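Oxidoreductase protein (Agrobacterium radiobacter, PDB 5UI9) binds NAD+ beside a small dihydroxy acid and probably catalyses an NAD-dependent oxidation or reduction, as in the Gfo/Idh/MocA family. Local coordinates at residues 182-187 with 214-219; 195-200 with 326-331; 7-12 with 60-65. One frame throughout, in Å; residues are numbered along the deposited sequence.

Overall arrangement
Contact 3 lies in the NAD-binding Rossmann domain, where strand 6-11 of the parallel sheet meets helix 59-65; it closes first along the chain. Contacts 1 and 2 lie about 35 and 36 Å from it, centre to centre, and their own centres are about 9 Å apart. Their segments alternate in sequence, 182-187, 195-200, 214-219, 326-331, so the two pairings interlock. They share the mixed sheet, in which strands 194-202 and 213-220 are antiparallel neighbours, while helices 175-191 and 316-335 pack against it. Contact 3 thus belongs to the cofactor-binding domain; at the mixed sheet, contact 1 brings His182 to the bound acid and NAD, and contacts 1 and 2 both touch the second subunit.

Contact 1 (182-187 with 214-219); sequences HTLDIA and ATILLD. With 8A1 ((2S)-2,3-dihydroxy-2-methylpropanoic acid), chain D.
Helix 175-191 rests on the mixed sheet of the C-terminal domain where Leu184 and Ala187, one helical turn apart, meet Ile216 and Leu218, two residues apart on strand 213-220. The short axes run nearly parallel, at 22° and 11.3 Å, so side chains alone fill the gap. The CB of Leu184 leaves the helix to one side, but its forked end bends to the strand: CD2 lies 3.9 Å from Ile216 CD1, the two side chains crossing at about a right angle. The same methyl also reaches Leu218 CD2, more loosely at 4.2 Å. Leu218 CG is anti to its carbonyl carbon (chi1 -59°), and from there CD1 meets Ala187 CB at 3.6 Å, the shortest approach between helix and strand. This layer of helix on sheet belongs to the Gfo/Idh/MocA C-terminal domain, and the helix also supplies Asp178 and His182 to the pocket of the bound acid, probably the substrate site. Earlier on the same helix, His182 points away from this packing, to the bound 2,3-dihydroxy-2-methylpropanoic acid. NE2 donates to carboxylate atom O of that ligand over 2.6 Å, nearly straight at 167°, with the acceptor in the ring plane at its edge. Glu125 OE2 takes the other ring nitrogen, ND1, and Phe127 stacks on the imidazole, which together fix its rotation. Tyr232, Asp178, Lys98 and Gln165 hydrogen-bond the same ligand.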
# COMPACT_ATOMS: atom_id res chain seq x y z
N HIS A 182 10.56 -12.80 -3.39
CA HIS A 182 9.33 -13.59 -3.45
C HIS A 182 8.12 -12.72 -3.76
O HIS A 182 7.32 -13.06 -4.63
CB HIS A 182 9.03 -14.29 -2.12
CG HIS A 182 10.04 -15.31 -1.69
ND1 HIS A 182 10.36 -16.41 -2.45
CD2 HIS A 182 10.76 -15.42 -0.55
CE1 HIS A 182 11.25 -17.15 -1.81
NE2 HIS A 182 11.52 -16.56 -0.65
N THR A 183 7.97 -11.62 -3.02
CA THR A 183 6.78 -10.78 -3.14
C THR A 183 6.69 -10.13 -4.52
O THR A 183 5.60 -10.00 -5.09
CB THR A 183 6.77 -9.67 -2.06
OG1 THR A 183 7.34 -10.16 -0.84
CG2 THR A 183 5.35 -9.20 -1.79
N LEU A 184 7.84 -9.71 -5.05
CA LEU A 184 7.95 -9.20 -6.42
C LEU A 184 7.63 -10.26 -7.47
O LEU A 184 7.02 -9.96 -8.50
CB LEU A 184 9.36 -8.64 -6.66
CG LEU A 184 9.69 -7.36 -5.89
CD1 LEU A 184 11.19 -7.11 -5.89
CD2 LEU A 184 8.94 -6.16 -6.47
N ASP A 185 8.03 -11.50 -7.20
CA ASP A 185 7.70 -12.62 -8.09
C ASP A 185 6.19 -12.85 -8.10
O ASP A 185 5.62 -13.11 -9.16
CB ASP A 185 8.40 -13.91 -7.67
CG ASP A 185 8.25 -15.01 -8.71
OD1 ASP A 185 8.94 -14.92 -9.75
OD2 ASP A 185 7.42 -15.93 -8.51
N ILE A 186 5.56 -12.75 -6.93
CA ILE A 186 4.10 -12.89 -6.84
C ILE A 186 3.42 -11.77 -7.63
O ILE A 186 2.49 -12.03 -8.37
CB ILE A 186 3.59 -12.95 -5.37
CG1 ILE A 186 4.08 -14.23 -4.68
CG2 ILE A 186 2.06 -12.90 -5.34
CD1 ILE A 186 3.94 -14.23 -3.17
N ALA A 187 3.90 -10.54 -7.48
CA ALA A 187 3.34 -9.41 -8.22
C ALA A 187 3.36 -9.67 -9.74
O ALA A 187 2.36 -9.43 -10.42
CB ALA A 187 4.08 -8.12 -7.89
N ALA A 214 10.97 -2.34 3.11
CA ALA A 214 11.03 -1.91 1.72
C ALA A 214 9.63 -1.71 1.19
O ALA A 214 8.74 -2.54 1.41
CB ALA A 214 11.79 -2.92 0.87
N THR A 215 9.44 -0.59 0.49
CA THR A 215 8.16 -0.23 -0.10
C THR A 215 8.41 0.10 -1.56
O THR A 215 9.24 0.95 -1.87
CB THR A 215 7.54 0.96 0.65
OG1 THR A 215 7.46 0.65 2.04
CG2 THR A 215 6.16 1.27 0.14
N ILE A 216 7.70 -0.60 -2.45
CA ILE A 216 7.95 -0.56 -3.88
C ILE A 216 6.65 -0.28 -4.63
O ILE A 216 5.63 -0.90 -4.36
CB ILE A 216 8.56 -1.90 -4.37
CG1 ILE A 216 9.76 -2.30 -3.51
CG2 ILE A 216 8.96 -1.81 -5.85
CD1 ILE A 216 10.39 -3.63 -3.88
N LEU A 217 6.71 0.66 -5.58
CA LEU A 217 5.58 0.99 -6.45
C LEU A 217 5.85 0.46 -7.86
O LEU A 217 6.84 0.84 -8.47
CB LEU A 217 5.40 2.51 -6.50
CG LEU A 217 4.29 3.12 -7.36
CD1 LEU A 217 2.90 2.65 -6.96
CD2 LEU A 217 4.38 4.64 -7.25
N LEU A 218 4.97 -0.41 -8.36
CA LEU A 218 5.15 -1.06 -9.67
C LEU A 218 4.19 -0.53 -10.72
O LEU A 218 3.00 -0.42 -10.48
CB LEU A 218 4.92 -2.57 -9.54
CG LEU A 218 5.80 -3.38 -8.58
CD1 LEU A 218 5.40 -4.85 -8.61
CD2 LEU A 218 7.28 -3.22 -8.90
N ASP A 219 4.72 -0.22 -11.90
CA ASP A 219 3.90 0.08 -13.07
C ASP A 219 3.99 -1.13 -14.00
O ASP A 219 5.03 -1.36 -14.62
CB ASP A 219 4.40 1.35 -13.74
CG ASP A 219 4.55 2.51 -12.75
OD1 ASP A 219 3.54 2.87 -12.11
OD2 ASP A 219 5.67 3.05 -12.60
OXT 8A1 D . 11.34 -18.13 2.69
C 8A1 D . 12.38 -17.45 2.51
O 8A1 D . 12.96 -17.38 1.41
CA 8A1 D . 12.94 -16.66 3.67
CB 8A1 D . 12.37 -15.25 3.56
O1 8A1 D . 12.68 -14.46 4.71
O2 8A1 D . 14.38 -16.62 3.58
C3 8A1 D . 12.58 -17.34 4.99

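Contact 2 (195-200 with 326-331); sequences ATLTAR and VEAAYE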
# COMPACT_ATOMS: atom_id res chain seq x y z
N ALA A 195 7.06 -2.66 -16.12
CA ALA A 195 7.72 -1.69 -17.01
C ALA A 195 8.67 -0.80 -16.22
O ALA A 195 9.84 -0.66 -16.58
CB ALA A 195 6.69 -0.84 -17.73
N THR A 196 8.15 -0.18 -15.16
CA THR A 196 8.92 0.74 -14.32
C THR A 196 8.64 0.48 -12.84
O THR A 196 7.62 -0.10 -12.47
CB THR A 196 8.63 2.22 -14.65
OG1 THR A 196 7.23 2.47 -14.58
CG2 THR A 196 9.11 2.58 -16.05
N LEU A 197 9.58 0.93 -12.01
CA LEU A 197 9.63 0.58 -10.60
C LEU A 197 10.27 1.71 -9.78
O LEU A 197 11.23 2.33 -10.22
CB LEU A 197 10.44 -0.71 -10.46
CG LEU A 197 10.65 -1.34 -9.08
CD1 LEU A 197 10.76 -2.85 -9.18
CD2 LEU A 197 11.88 -0.77 -8.38
N THR A 198 9.71 1.98 -8.59
CA THR A 198 10.27 2.94 -7.64
C THR A 198 10.24 2.34 -6.24
O THR A 198 9.22 1.78 -5.83
CB THR A 198 9.45 4.25 -7.60
OG1 THR A 198 8.91 4.53 -8.89
CG2 THR A 198 10.32 5.41 -7.15
N ALA A 199 11.35 2.45 -5.50
CA ALA A 199 11.49 1.78 -4.21
C ALA A 199 12.05 2.69 -3.13
O ALA A 199 12.75 3.67 -3.42
CB ALA A 199 12.35 0.54 -4.35
N ARG A 200 11.72 2.36 -1.88
CA ARG A 200 12.23 3.03 -0.69
C ARG A 200 12.56 1.97 0.34
O ARG A 200 11.80 1.01 0.49
CB ARG A 200 11.17 3.97 -0.10
CG ARG A 200 10.68 5.04 -1.05
CD ARG A 200 11.78 6.05 -1.35
NE ARG A 200 11.27 7.15 -2.17
CZ ARG A 200 11.27 7.18 -3.50
NH1 ARG A 200 11.80 6.21 -4.24
NH2 ARG A 200 10.75 8.24 -4.11
N VAL A 326 14.41 -6.86 -8.30
CA VAL A 326 15.21 -6.77 -7.07
C VAL A 326 16.36 -5.77 -7.24
O VAL A 326 16.54 -4.88 -6.41
CB VAL A 326 15.75 -8.15 -6.62
CG1 VAL A 326 16.79 -8.02 -5.51
CG2 VAL A 326 14.61 -9.05 -6.17
N GLU A 327 17.13 -5.94 -8.30
CA GLU A 327 18.27 -5.05 -8.58
C GLU A 327 17.80 -3.61 -8.85
O GLU A 327 18.43 -2.66 -8.39
CB GLU A 327 19.11 -5.61 -9.74
CG GLU A 327 20.41 -4.86 -9.98
CD GLU A 327 21.41 -5.67 -10.79
OE1 GLU A 327 21.87 -6.71 -10.28
OE2 GLU A 327 21.72 -5.27 -11.94
N ALA A 328 16.68 -3.47 -9.56
CA ALA A 328 16.07 -2.16 -9.80
C ALA A 328 15.60 -1.48 -8.51
O ALA A 328 15.70 -0.26 -8.38
CB ALA A 328 14.91 -2.28 -10.77
N ALA A 329 15.07 -2.26 -7.57
CA ALA A 329 14.62 -1.73 -6.28
C ALA A 329 15.76 -1.17 -5.44
O ALA A 329 15.62 -0.09 -4.85
CB ALA A 329 13.85 -2.80 -5.50
N TYR A 330 16.89 -1.88 -5.39
CA TYR A 330 18.09 -1.38 -4.70
C TYR A 330 18.62 -0.11 -5.36
O TYR A 330 18.93 0.87 -4.66
CB TYR A 330 19.19 -2.45 -4.61
CG TYR A 330 18.94 -3.46 -3.51
CD1 TYR A 330 18.99 -3.07 -2.18
CD2 TYR A 330 18.64 -4.79 -3.80
CE1 TYR A 330 18.76 -3.97 -1.15
CE2 TYR A 330 18.40 -5.71 -2.78
CZ TYR A 330 18.46 -5.29 -1.46
OH TYR A 330 18.23 -6.18 -0.43
N GLU A 331 18.72 -0.13 -6.69
CA GLU A 331 19.11 1.06 -7.46
C GLU A 331 18.22 2.25 -7.13
O GLU A 331 18.71 3.31 -6.74
CB GLU A 331 19.05 0.76 -8.97
CG GLU A 331 19.60 1.86 -9.86
CD GLU A 331 19.59 1.49 -11.35
OE1 GLU A 331 19.68 0.29 -11.69
OE2 GLU A 331 19.48 2.42 -12.18
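Leu197 lays one methyl, CD2, over the backbone of helix 316-335 where Ala328 passes into Ala329. Leu197 CD2 lies 3.6 Å from both N and CA of Ala329, and the carbonyl carbon of Ala328 is scarcely farther from that methyl. Ala329 CB and Ala328 CB, at 4.0 and 4.1 Å from Leu197 CD2, flank it less closely than the backbone does. With CG anti to the backbone N (chi1 -179°), the leucine reaches out from the strand onto the helix surface. Two residues along, on the same face of the strand, Ala199 makes the second point of contact: its CB sits 3.8 Å from Ala329 CB and 3.4 Å from Ala329 O. Just beyond the pairing, Ser332 OG takes part in a hydrogen bond with Ala199 N. The alpha carbons of Ala199 and Ala329 come within 5.1 Å, and the segment axes within 7.0 Å at 54°, evidence that the alanines let helix and strand approach almost backbone to backbone. Here helix 316-335, near the C-terminus of the chain, lies across a strand close to one border of the mixed sheet; Ile216 of the next strand also touches Ala329. The strand enters through a classic beta bulge, Ala195 and Thr196 both facing Asp219. Its other face turns to the second subunit: Arg200 curls back so that NH1 donates to Ala199 O with an N-H...O angle of 162°, the oxygen in the guanidinium plane though NH1 stands above the plane of that carbonyl, while NE forms a salt bridge with Asp219 of that subunit. Between helix and strand the touching side chains are purely apolar, so within this pairing close fit and burial, rather than directional bonds, hold the surfaces together.

Contact 3 (7-12 with 60-65); sequences KGALIG and AALFAD
Leu62 is the principal bump: its forked end comes off helix 59-65 and drops into the step formed by low Ala9 and taller Ile11, two residues apart on one face of strand 6-11. The floor of the step is Ala9, whose CB points toward the helix. Both branches of the fork sit on it evenly, Leu62 CD1 and Leu62 CD2 each 4.0 Å from Ala9 CB. The wall is Ile11, longer and branched. Leu62 CD2 leans on it at two points, 3.6 Å from Ile11 CG1 and 3.8 Å from Ile11 CD1, the two side chains crossing at a slant. Leu62 CG is anti to the backbone N (chi1 170°), which carries the fork across the gap to the strand. A second, lesser bump comes from Phe63. Its CB leaves the helix to one side, yet the ring swings back until CE2 lies 4.0 Å from Ile11 CD1, approaching obliquely. The tip of Ile11 thus meets a leucine methyl and, roughly at right angles to it, an aromatic ring. Helix and strand run almost antiparallel, at 169°, and their axes stay 10.6 Å apart, a separation bridged by these side chains. Ala34 and Cys36 of strand 30-36, with Phe68 and Tyr56, close further round Leu62, while Val71 of strand 70-73 touches both Ile11 and Phe63. Beyond Ile11 the strand ends at Gly12, whose positive phi (108°) opens the turn; both residues touch NAD. Parallel strand, a glycine turn whose sequence fits the GxGxxA pattern, and a helix laid over the sheet on the way from strand 54-56 to strand 70-73 are the marks of a dinucleotide-binding Rossmann fold.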
# COMPACT_ATOMS: atom_id res chain seq x y z
N LYS A 7 16.98 -39.54 -10.50
CA LYS A 7 17.91 -39.55 -9.37
C LYS A 7 18.54 -38.18 -9.24
O LYS A 7 19.19 -37.71 -10.18
CB LYS A 7 19.00 -40.61 -9.58
CG LYS A 7 18.48 -42.04 -9.47
CD LYS A 7 19.00 -42.95 -10.59
CE LYS A 7 20.48 -43.28 -10.45
NZ LYS A 7 20.80 -44.08 -9.24
N GLY A 8 18.37 -37.54 -8.09
CA GLY A 8 18.91 -36.20 -7.85
C GLY A 8 20.13 -36.21 -6.96
O GLY A 8 20.34 -37.13 -6.18
N ALA A 9 20.95 -35.18 -7.11
CA ALA A 9 22.01 -34.88 -6.14
C ALA A 9 21.70 -33.52 -5.56
O ALA A 9 21.45 -32.58 -6.32
CB ALA A 9 23.36 -34.87 -6.81
N LEU A 10 21.69 -33.40 -4.24
CA LEU A 10 21.45 -32.12 -3.58
C LEU A 10 22.78 -31.57 -3.05
O LEU A 10 23.53 -32.29 -2.40
CB LEU A 10 20.41 -32.25 -2.47
CG LEU A 10 20.07 -30.94 -1.73
CD1 LEU A 10 18.58 -30.82 -1.44
CD2 LEU A 10 20.87 -30.80 -0.43
N ILE A 11 23.05 -30.31 -3.35
CA ILE A 11 24.28 -29.63 -2.92
C ILE A 11 23.88 -28.47 -2.01
O ILE A 11 23.19 -27.55 -2.44
CB ILE A 11 25.07 -29.07 -4.13
CG1 ILE A 11 25.39 -30.18 -5.13
CG2 ILE A 11 26.35 -28.37 -3.66
CD1 ILE A 11 25.87 -29.66 -6.47
N GLY A 12 24.33 -28.53 -0.75
CA GLY A 12 24.02 -27.53 0.27
C GLY A 12 23.05 -28.13 1.27
O GLY A 12 21.86 -27.91 1.15
N ALA A 60 32.72 -30.68 -7.17
CA ALA A 60 33.55 -31.12 -8.30
C ALA A 60 33.67 -32.64 -8.38
O ALA A 60 33.51 -33.22 -9.45
CB ALA A 60 34.94 -30.49 -8.23
N ALA A 61 33.92 -33.27 -7.23
CA ALA A 61 34.01 -34.73 -7.13
C ALA A 61 32.65 -35.39 -7.41
O ALA A 61 32.59 -36.38 -8.13
CB ALA A 61 34.52 -35.13 -5.75
N LEU A 62 31.59 -34.83 -6.82
CA LEU A 62 30.22 -35.28 -7.08
C LEU A 62 29.94 -35.36 -8.58
O LEU A 62 29.54 -36.41 -9.08
CB LEU A 62 29.21 -34.35 -6.39
CG LEU A 62 27.71 -34.50 -6.70
CD1 LEU A 62 27.16 -35.79 -6.11
CD2 LEU A 62 26.95 -33.29 -6.18
N PHE A 63 30.17 -34.26 -9.29
CA PHE A 63 29.96 -34.22 -10.74
C PHE A 63 30.87 -35.17 -11.52
O PHE A 63 30.43 -35.75 -12.51
CB PHE A 63 30.09 -32.79 -11.28
CG PHE A 63 28.88 -31.93 -11.03
CD1 PHE A 63 27.70 -32.17 -11.72
CD2 PHE A 63 28.92 -30.88 -10.12
CE1 PHE A 63 26.58 -31.38 -11.50
CE2 PHE A 63 27.80 -30.09 -9.90
CZ PHE A 63 26.63 -30.35 -10.59
N ALA A 64 32.11 -35.34 -11.07
CA ALA A 64 33.05 -36.26 -11.70
C ALA A 64 32.57 -37.71 -11.63
O ALA A 64 32.61 -38.42 -12.63
CB ALA A 64 34.43 -36.13 -11.07
N ASP A 65 32.09 -38.13 -10.46
CA ASP A 65 31.49 -39.46 -10.28
C ASP A 65 30.16 -39.61 -11.03
O ASP A 65 29.86 -40.68 -11.56
CB ASP A 65 31.26 -39.79 -8.79
CG ASP A 65 32.53 -40.20 -8.06
OD1 ASP A 65 33.61 -40.29 -8.68
OD2 ASP A 65 32.44 -40.44 -6.84